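Long-range contacts in Dot/Icm T4SS effector (Legionella pneumophila subsp. pneumophila, PDB 4HFV), which is of unknown biochemical function but is probably injected into host cells as an effector by the Dot/Icm type IV secretion system: residues L57-L62 with Q152-K157; A129-L134 with D163-L168. All coordinates share one frame; numbering follows the deposited sequence.

Contact 1. Residues L57-L62 with Q152-K157; sequences LKTIEL and QPFAIK
The ring of Phe154 reaches toward helix 49-64, where Lys58 covers a face, Thr59 comes to the edge and Leu62 approaches obliquely. CG of Lys58 makes a CH-pi contact 4.1 Å from the ring centroid and 21° off the normal, displaced toward the rim. Thr59 has OG1 near the ring plane, 3.5 Å from CZ of Phe154. Leu62, one turn beyond Lys58, brings CD1 to within 3.4 Å of CE1 of Phe154, and the same methyl lies 4.0 Å from CB of Pro153. The long methylene chain of a lysine suits the margin of such a patch, since it can cover a ring while the ammonium group stays with polar partners. Here CG is anti to the backbone N (chi1 -178°), which sets it over the ring, and the chain then bends at chi2 and chi3. The bends carry CD across CB of Pro153, at about a right angle and 3.9 Å away, bring CE beside the carbonyl O of Pro153, and turn NZ back to its own helix, where it forms a salt bridge of 2.9 Å with OE1 of Glu61 from the syn side, tilted 28° out of the carboxylate plane. OG1 of Thr59 is satisfied by the carbonyl of Val55, so a hydroxyl can be tolerated beside an aromatic edge. Pro153 and Phe154 are the central pair of a type I beta turn from Gln152 to Ala155; proline's restricted phi fits the first of these places. Phe133 and Leu134 of helix 120-136 also pack against Phe154, docking the turn where helices 49-64 and 120-136 come together.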
loop_
_atom_site.group_PDB
_atom_site.type_symbol
_atom_site.label_atom_id
_atom_site.label_comp_id
_atom_site.label_asym_id
_atom_site.label_seq_id
_atom_site.Cartn_x
_atom_site.Cartn_y
_atom_site.Cartn_z
ATOM N N LEU A 57 5.977 -21.827 -13.177
ATOM C CA LEU A 57 5.895 -22.031 -14.608
ATOM C C LEU A 57 4.862 -21.123 -15.284
ATOM O O LEU A 57 5.075 -20.681 -16.431
ATOM C CB LEU A 57 5.629 -23.518 -14.939
ATOM C CG LEU A 57 6.734 -24.543 -14.578
ATOM C CD1 LEU A 57 6.275 -26.013 -14.800
ATOM C CD2 LEU A 57 7.945 -24.264 -15.354
ATOM N N LYS A 58 3.713 -20.886 -14.668
ATOM C CA LYS A 58 2.749 -19.964 -15.280
ATOM C C LYS A 58 3.319 -18.539 -15.300
ATOM O O LYS A 58 3.168 -17.802 -16.282
ATOM C CB LYS A 58 1.407 -19.952 -14.557
ATOM C CG LYS A 58 0.391 -19.060 -15.170
ATOM C CD LYS A 58 -0.010 -19.438 -16.597
ATOM C CE LYS A 58 -0.533 -20.857 -16.668
ATOM N NZ LYS A 58 -1.012 -21.166 -18.062
ATOM N N THR A 59 3.985 -18.178 -14.226
ATOM C CA THR A 59 4.623 -16.858 -14.130
ATOM C C THR A 59 5.617 -16.709 -15.265
ATOM O O THR A 59 5.595 -15.711 -15.977
ATOM C CB THR A 59 5.216 -16.630 -12.715
ATOM O OG1 THR A 59 4.136 -16.460 -11.804
ATOM C CG2 THR A 59 6.131 -15.425 -12.624
ATOM N N ILE A 60 6.472 -17.711 -15.469
ATOM C CA ILE A 60 7.433 -17.655 -16.548
ATOM C C ILE A 60 6.800 -17.542 -17.940
ATOM O O ILE A 60 7.233 -16.736 -18.762
ATOM C CB ILE A 60 8.344 -18.893 -16.497
ATOM C CG1 ILE A 60 9.378 -18.749 -15.367
ATOM C CG2 ILE A 60 9.009 -19.070 -17.799
ATOM C CD1 ILE A 60 10.011 -20.122 -14.926
ATOM N N GLU A 61 5.773 -18.349 -18.211
ATOM C CA GLU A 61 5.025 -18.269 -19.485
ATOM C C GLU A 61 4.446 -16.845 -19.709
ATOM O O GLU A 61 4.452 -16.290 -20.825
ATOM C CB GLU A 61 3.881 -19.301 -19.441
ATOM C CG GLU A 61 3.015 -19.424 -20.718
ATOM C CD GLU A 61 1.693 -20.189 -20.478
ATOM O OE1 GLU A 61 1.554 -20.866 -19.440
ATOM O OE2 GLU A 61 0.773 -20.113 -21.320
ATOM N N LEU A 62 3.918 -16.247 -18.657
ATOM C CA LEU A 62 3.238 -14.956 -18.814
ATOM C C LEU A 62 4.276 -13.849 -19.046
ATOM O O LEU A 62 4.117 -12.986 -19.917
ATOM C CB LEU A 62 2.336 -14.647 -17.605
ATOM C CG LEU A 62 1.066 -15.523 -17.446
ATOM C CD1 LEU A 62 0.401 -15.317 -16.073
ATOM C CD2 LEU A 62 0.082 -15.284 -18.566
ATOM N N GLN A 152 -8.557 -17.039 -16.102
ATOM C CA GLN A 152 -7.743 -16.950 -14.896
ATOM C C GLN A 152 -6.509 -17.860 -15.020
ATOM O O GLN A 152 -6.563 -19.031 -14.666
ATOM C CB GLN A 152 -8.584 -17.363 -13.686
ATOM C CG GLN A 152 -9.684 -16.392 -13.331
ATOM C CD GLN A 152 -9.159 -15.144 -12.671
ATOM O OE1 GLN A 152 -8.355 -15.210 -11.746
ATOM N NE2 GLN A 152 -9.635 -13.995 -13.119
ATOM N N PRO A 153 -5.385 -17.318 -15.516
ATOM C CA PRO A 153 -4.211 -18.191 -15.678
ATOM C C PRO A 153 -3.741 -18.803 -14.337
ATOM O O PRO A 153 -3.066 -19.840 -14.318
ATOM C CB PRO A 153 -3.155 -17.236 -16.239
ATOM C CG PRO A 153 -3.663 -15.799 -15.882
ATOM C CD PRO A 153 -5.131 -15.922 -15.944
ATOM N N PHE A 154 -4.068 -18.152 -13.219
ATOM C CA PHE A 154 -3.629 -18.633 -11.916
ATOM C C PHE A 154 -4.670 -19.441 -11.149
ATOM O O PHE A 154 -4.488 -19.691 -9.958
ATOM C CB PHE A 154 -3.067 -17.493 -11.056
ATOM C CG PHE A 154 -1.751 -16.983 -11.534
ATOM C CD1 PHE A 154 -1.675 -15.842 -12.311
ATOM C CD2 PHE A 154 -0.579 -17.707 -11.275
ATOM C CE1 PHE A 154 -0.469 -15.383 -12.800
ATOM C CE2 PHE A 154 0.644 -17.256 -11.755
ATOM C CZ PHE A 154 0.709 -16.093 -12.519
ATOM N N ALA A 155 -5.739 -19.859 -11.826
ATOM C CA ALA A 155 -6.692 -20.799 -11.245
ATOM C C ALA A 155 -6.078 -22.213 -11.305
ATOM O O ALA A 155 -6.371 -23.013 -12.164
ATOM C CB ALA A 155 -8.046 -20.737 -11.984
ATOM N N ILE A 156 -5.214 -22.478 -10.347
ATOM C CA ILE A 156 -4.376 -23.647 -10.315
ATOM C C ILE A 156 -4.813 -24.395 -9.069
ATOM O O ILE A 156 -5.069 -23.772 -7.996
ATOM C CB ILE A 156 -2.909 -23.200 -10.198
ATOM C CG1 ILE A 156 -2.435 -22.539 -11.498
ATOM C CG2 ILE A 156 -1.975 -24.389 -9.766
ATOM C CD1 ILE A 156 -1.091 -21.671 -11.313
ATOM N N LYS A 157 -4.917 -25.716 -9.197
ATOM C CA LYS A 157 -5.412 -26.516 -8.106
ATOM C C LYS A 157 -4.515 -26.350 -6.891
ATOM O O LYS A 157 -3.263 -26.382 -7.003
ATOM C CB LYS A 157 -5.494 -27.982 -8.503
ATOM C CG LYS A 157 -6.382 -28.826 -7.587
ATOM C CD LYS A 157 -6.424 -30.296 -8.030
ATOM C CE LYS A 157 -5.053 -30.957 -7.897
ATOM N NZ LYS A 157 -5.013 -32.343 -8.459
#

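Contact 2. Residues A129-L134 with D163-L168; sequences ALEKFL and DDILEL
Leu168 wedges between Leu130, Glu131 and Leu134 of the facing helix. Its CB lies 3.9 Å from CB of Glu131. With CG anti to the carbonyl carbon (chi1 -75°), the branch is sent in between the two leucines: CD1 reaches CG of Leu130 at 3.6 Å and CD1 of Leu134 at 3.9 Å, while CD2 touches CD2 of Leu130. Leu168 crosses both leucines at about a right angle, and branched tips of this kind fill a buried seam without needing polar partners. The two segments belong to helices 120-136 and 161-188, which run roughly antiparallel at 151° with their axes 9.2 Å apart, the residues of each facing the other spaced three or four apart, as in ordinary helix-helix packing. One turn before Leu168, Ile165 places CG1 3.8 Å from CB of Leu134 and CG2 3.9 Å from CG of Glu131, and also packs on Ile180 of the second subunit. Glutamate suits this margin because its methylenes can pack while the carboxylate extends outward from the helix, OE2 forming a salt bridge with Arg135. Its side chain also touches Ser169, one of the residues at which succinate, probably from the crystallisation liquor, has been seen; this edge of the interface thus lies near that site. Asp164 offers CB to CD1 of Leu134; its buried carboxylate is bonded by the hydroxyls of Tyr159 and Tyr83.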
loop_
_atom_site.group_PDB
_atom_site.type_symbol
_atom_site.label_atom_id
_atom_site.label_comp_id
_atom_site.label_asym_id
_atom_site.label_seq_id
_atom_site.Cartn_x
_atom_site.Cartn_y
_atom_site.Cartn_z
ATOM N N ALA A 129 6.031 -5.570 -6.768
ATOM C CA ALA A 129 6.027 -5.863 -8.198
ATOM C C ALA A 129 5.315 -7.185 -8.436
ATOM O O ALA A 129 4.536 -7.308 -9.382
ATOM C CB ALA A 129 7.471 -5.885 -8.798
ATOM N N LEU A 130 5.554 -8.164 -7.560
ATOM C CA LEU A 130 4.886 -9.440 -7.672
ATOM C C LEU A 130 3.378 -9.317 -7.467
ATOM O O LEU A 130 2.578 -9.845 -8.261
ATOM C CB LEU A 130 5.466 -10.421 -6.660
ATOM C CG LEU A 130 4.925 -11.849 -6.649
ATOM C CD1 LEU A 130 5.007 -12.491 -8.012
ATOM C CD2 LEU A 130 5.760 -12.705 -5.634
ATOM N N GLU A 131 2.975 -8.674 -6.375
ATOM C CA GLU A 131 1.547 -8.404 -6.168
ATOM C C GLU A 131 0.878 -7.695 -7.359
ATOM O O GLU A 131 -0.204 -8.107 -7.785
ATOM C CB GLU A 131 1.318 -7.616 -4.897
ATOM C CG GLU A 131 -0.155 -7.445 -4.560
ATOM C CD GLU A 131 -0.426 -6.162 -3.870
ATOM O OE1 GLU A 131 0.437 -5.755 -3.054
ATOM O OE2 GLU A 131 -1.494 -5.570 -4.130
ATOM N N LYS A 132 1.508 -6.667 -7.922
ATOM C CA LYS A 132 0.933 -5.977 -9.086
ATOM C C LYS A 132 0.762 -6.950 -10.254
ATOM O O LYS A 132 -0.292 -7.004 -10.949
ATOM C CB LYS A 132 1.830 -4.806 -9.525
ATOM C CG LYS A 132 1.487 -3.457 -8.930
ATOM C CD LYS A 132 2.468 -2.382 -9.428
ATOM C CE LYS A 132 3.398 -1.861 -8.309
ATOM N NZ LYS A 132 2.701 -0.938 -7.357
ATOM N N PHE A 133 1.823 -7.712 -10.510
ATOM C CA PHE A 133 1.809 -8.670 -11.573
ATOM C C PHE A 133 0.640 -9.627 -11.429
ATOM O O PHE A 133 -0.128 -9.818 -12.384
ATOM C CB PHE A 133 3.152 -9.443 -11.593
ATOM C CG PHE A 133 3.128 -10.658 -12.422
ATOM C CD1 PHE A 133 3.373 -10.595 -13.797
ATOM C CD2 PHE A 133 2.894 -11.893 -11.829
ATOM C CE1 PHE A 133 3.365 -11.765 -14.555
ATOM C CE2 PHE A 133 2.879 -13.052 -12.580
ATOM C CZ PHE A 133 3.122 -12.991 -13.925
ATOM N N LEU A 134 0.461 -10.201 -10.240
ATOM C CA LEU A 134 -0.651 -11.133 -10.053
ATOM C C LEU A 134 -2.032 -10.464 -10.268
ATOM O O LEU A 134 -2.946 -11.037 -10.891
ATOM C CB LEU A 134 -0.565 -11.822 -8.669
ATOM C CG LEU A 134 0.603 -12.822 -8.462
ATOM C CD1 LEU A 134 0.669 -13.241 -7.046
ATOM C CD2 LEU A 134 0.513 -14.083 -9.297
ATOM N N ASP A 163 -5.403 -15.181 -2.149
ATOM C CA ASP A 163 -4.721 -15.322 -0.863
ATOM C C ASP A 163 -3.293 -14.786 -0.979
ATOM O O ASP A 163 -2.804 -14.095 -0.109
ATOM C CB ASP A 163 -4.665 -16.781 -0.425
ATOM C CG ASP A 163 -5.968 -17.254 0.216
ATOM O OD1 ASP A 163 -6.837 -16.416 0.543
ATOM O OD2 ASP A 163 -6.110 -18.469 0.396
ATOM N N ASP A 164 -2.628 -15.118 -2.072
ATOM C CA ASP A 164 -1.275 -14.632 -2.311
ATOM C C ASP A 164 -1.197 -13.102 -2.504
ATOM O O ASP A 164 -0.301 -12.438 -1.970
ATOM C CB ASP A 164 -0.665 -15.378 -3.524
ATOM C CG ASP A 164 0.345 -16.429 -3.118
ATOM O OD1 ASP A 164 0.451 -16.794 -1.915
ATOM O OD2 ASP A 164 1.005 -16.927 -4.054
ATOM N N ILE A 165 -2.137 -12.528 -3.244
ATOM C CA ILE A 165 -2.202 -11.063 -3.368
ATOM C C ILE A 165 -2.361 -10.363 -2.012
ATOM O O ILE A 165 -1.615 -9.426 -1.713
ATOM C CB ILE A 165 -3.290 -10.666 -4.335
ATOM C CG1 ILE A 165 -2.831 -11.019 -5.751
ATOM C CG2 ILE A 165 -3.608 -9.126 -4.245
ATOM C CD1 ILE A 165 -3.965 -11.193 -6.751
ATOM N N LEU A 166 -3.287 -10.841 -1.174
ATOM C CA LEU A 166 -3.465 -10.294 0.169
ATOM C C LEU A 166 -2.212 -10.445 1.015
ATOM O O LEU A 166 -1.784 -9.501 1.678
ATOM C CB LEU A 166 -4.631 -10.995 0.881
ATOM C CG LEU A 166 -6.005 -10.750 0.221
ATOM C CD1 LEU A 166 -7.007 -11.751 0.680
ATOM C CD2 LEU A 166 -6.505 -9.327 0.493
ATOM N N GLU A 167 -1.606 -11.631 0.971
ATOM C CA GLU A 167 -0.417 -11.870 1.771
ATOM C C GLU A 167 0.725 -10.943 1.317
ATOM O O GLU A 167 1.383 -10.318 2.139
ATOM C CB GLU A 167 0.012 -13.328 1.685
ATOM C CG GLU A 167 1.409 -13.593 2.281
ATOM C CD GLU A 167 1.487 -13.422 3.773
ATOM O OE1 GLU A 167 0.486 -13.720 4.474
ATOM O OE2 GLU A 167 2.557 -12.979 4.247
ATOM N N LEU A 168 0.945 -10.850 0.010
ATOM C CA LEU A 168 1.991 -10.007 -0.542
ATOM C C LEU A 168 1.732 -8.549 -0.163
ATOM O O LEU A 168 2.647 -7.793 0.205
ATOM C CB LEU A 168 2.076 -10.181 -2.062
ATOM C CG LEU A 168 2.739 -11.530 -2.489
ATOM C CD1 LEU A 168 2.528 -11.749 -3.946
ATOM C CD2 LEU A 168 4.228 -11.474 -2.189
#

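Overall arrangement
From the N terminus, helix 49-64 supplies the first half of contact 1, and helix 120-136 the first half of contact 2. The chain then runs through the long loop that holds 152-157, which closes contact 1 across 89 intervening residues, and enters helix 161-188, which closes contact 2 across 28. The two closures therefore cross: segment 129-134 lies inside the span of contact 1, and 163-168 beyond it. They also touch in space, their centres 13 Å apart, through Phe133 and Leu134, the former packing on Thr59 and Leu62. Together they join helices 49-64, 120-136 and 161-188 and the loop between the last two in this helical protein.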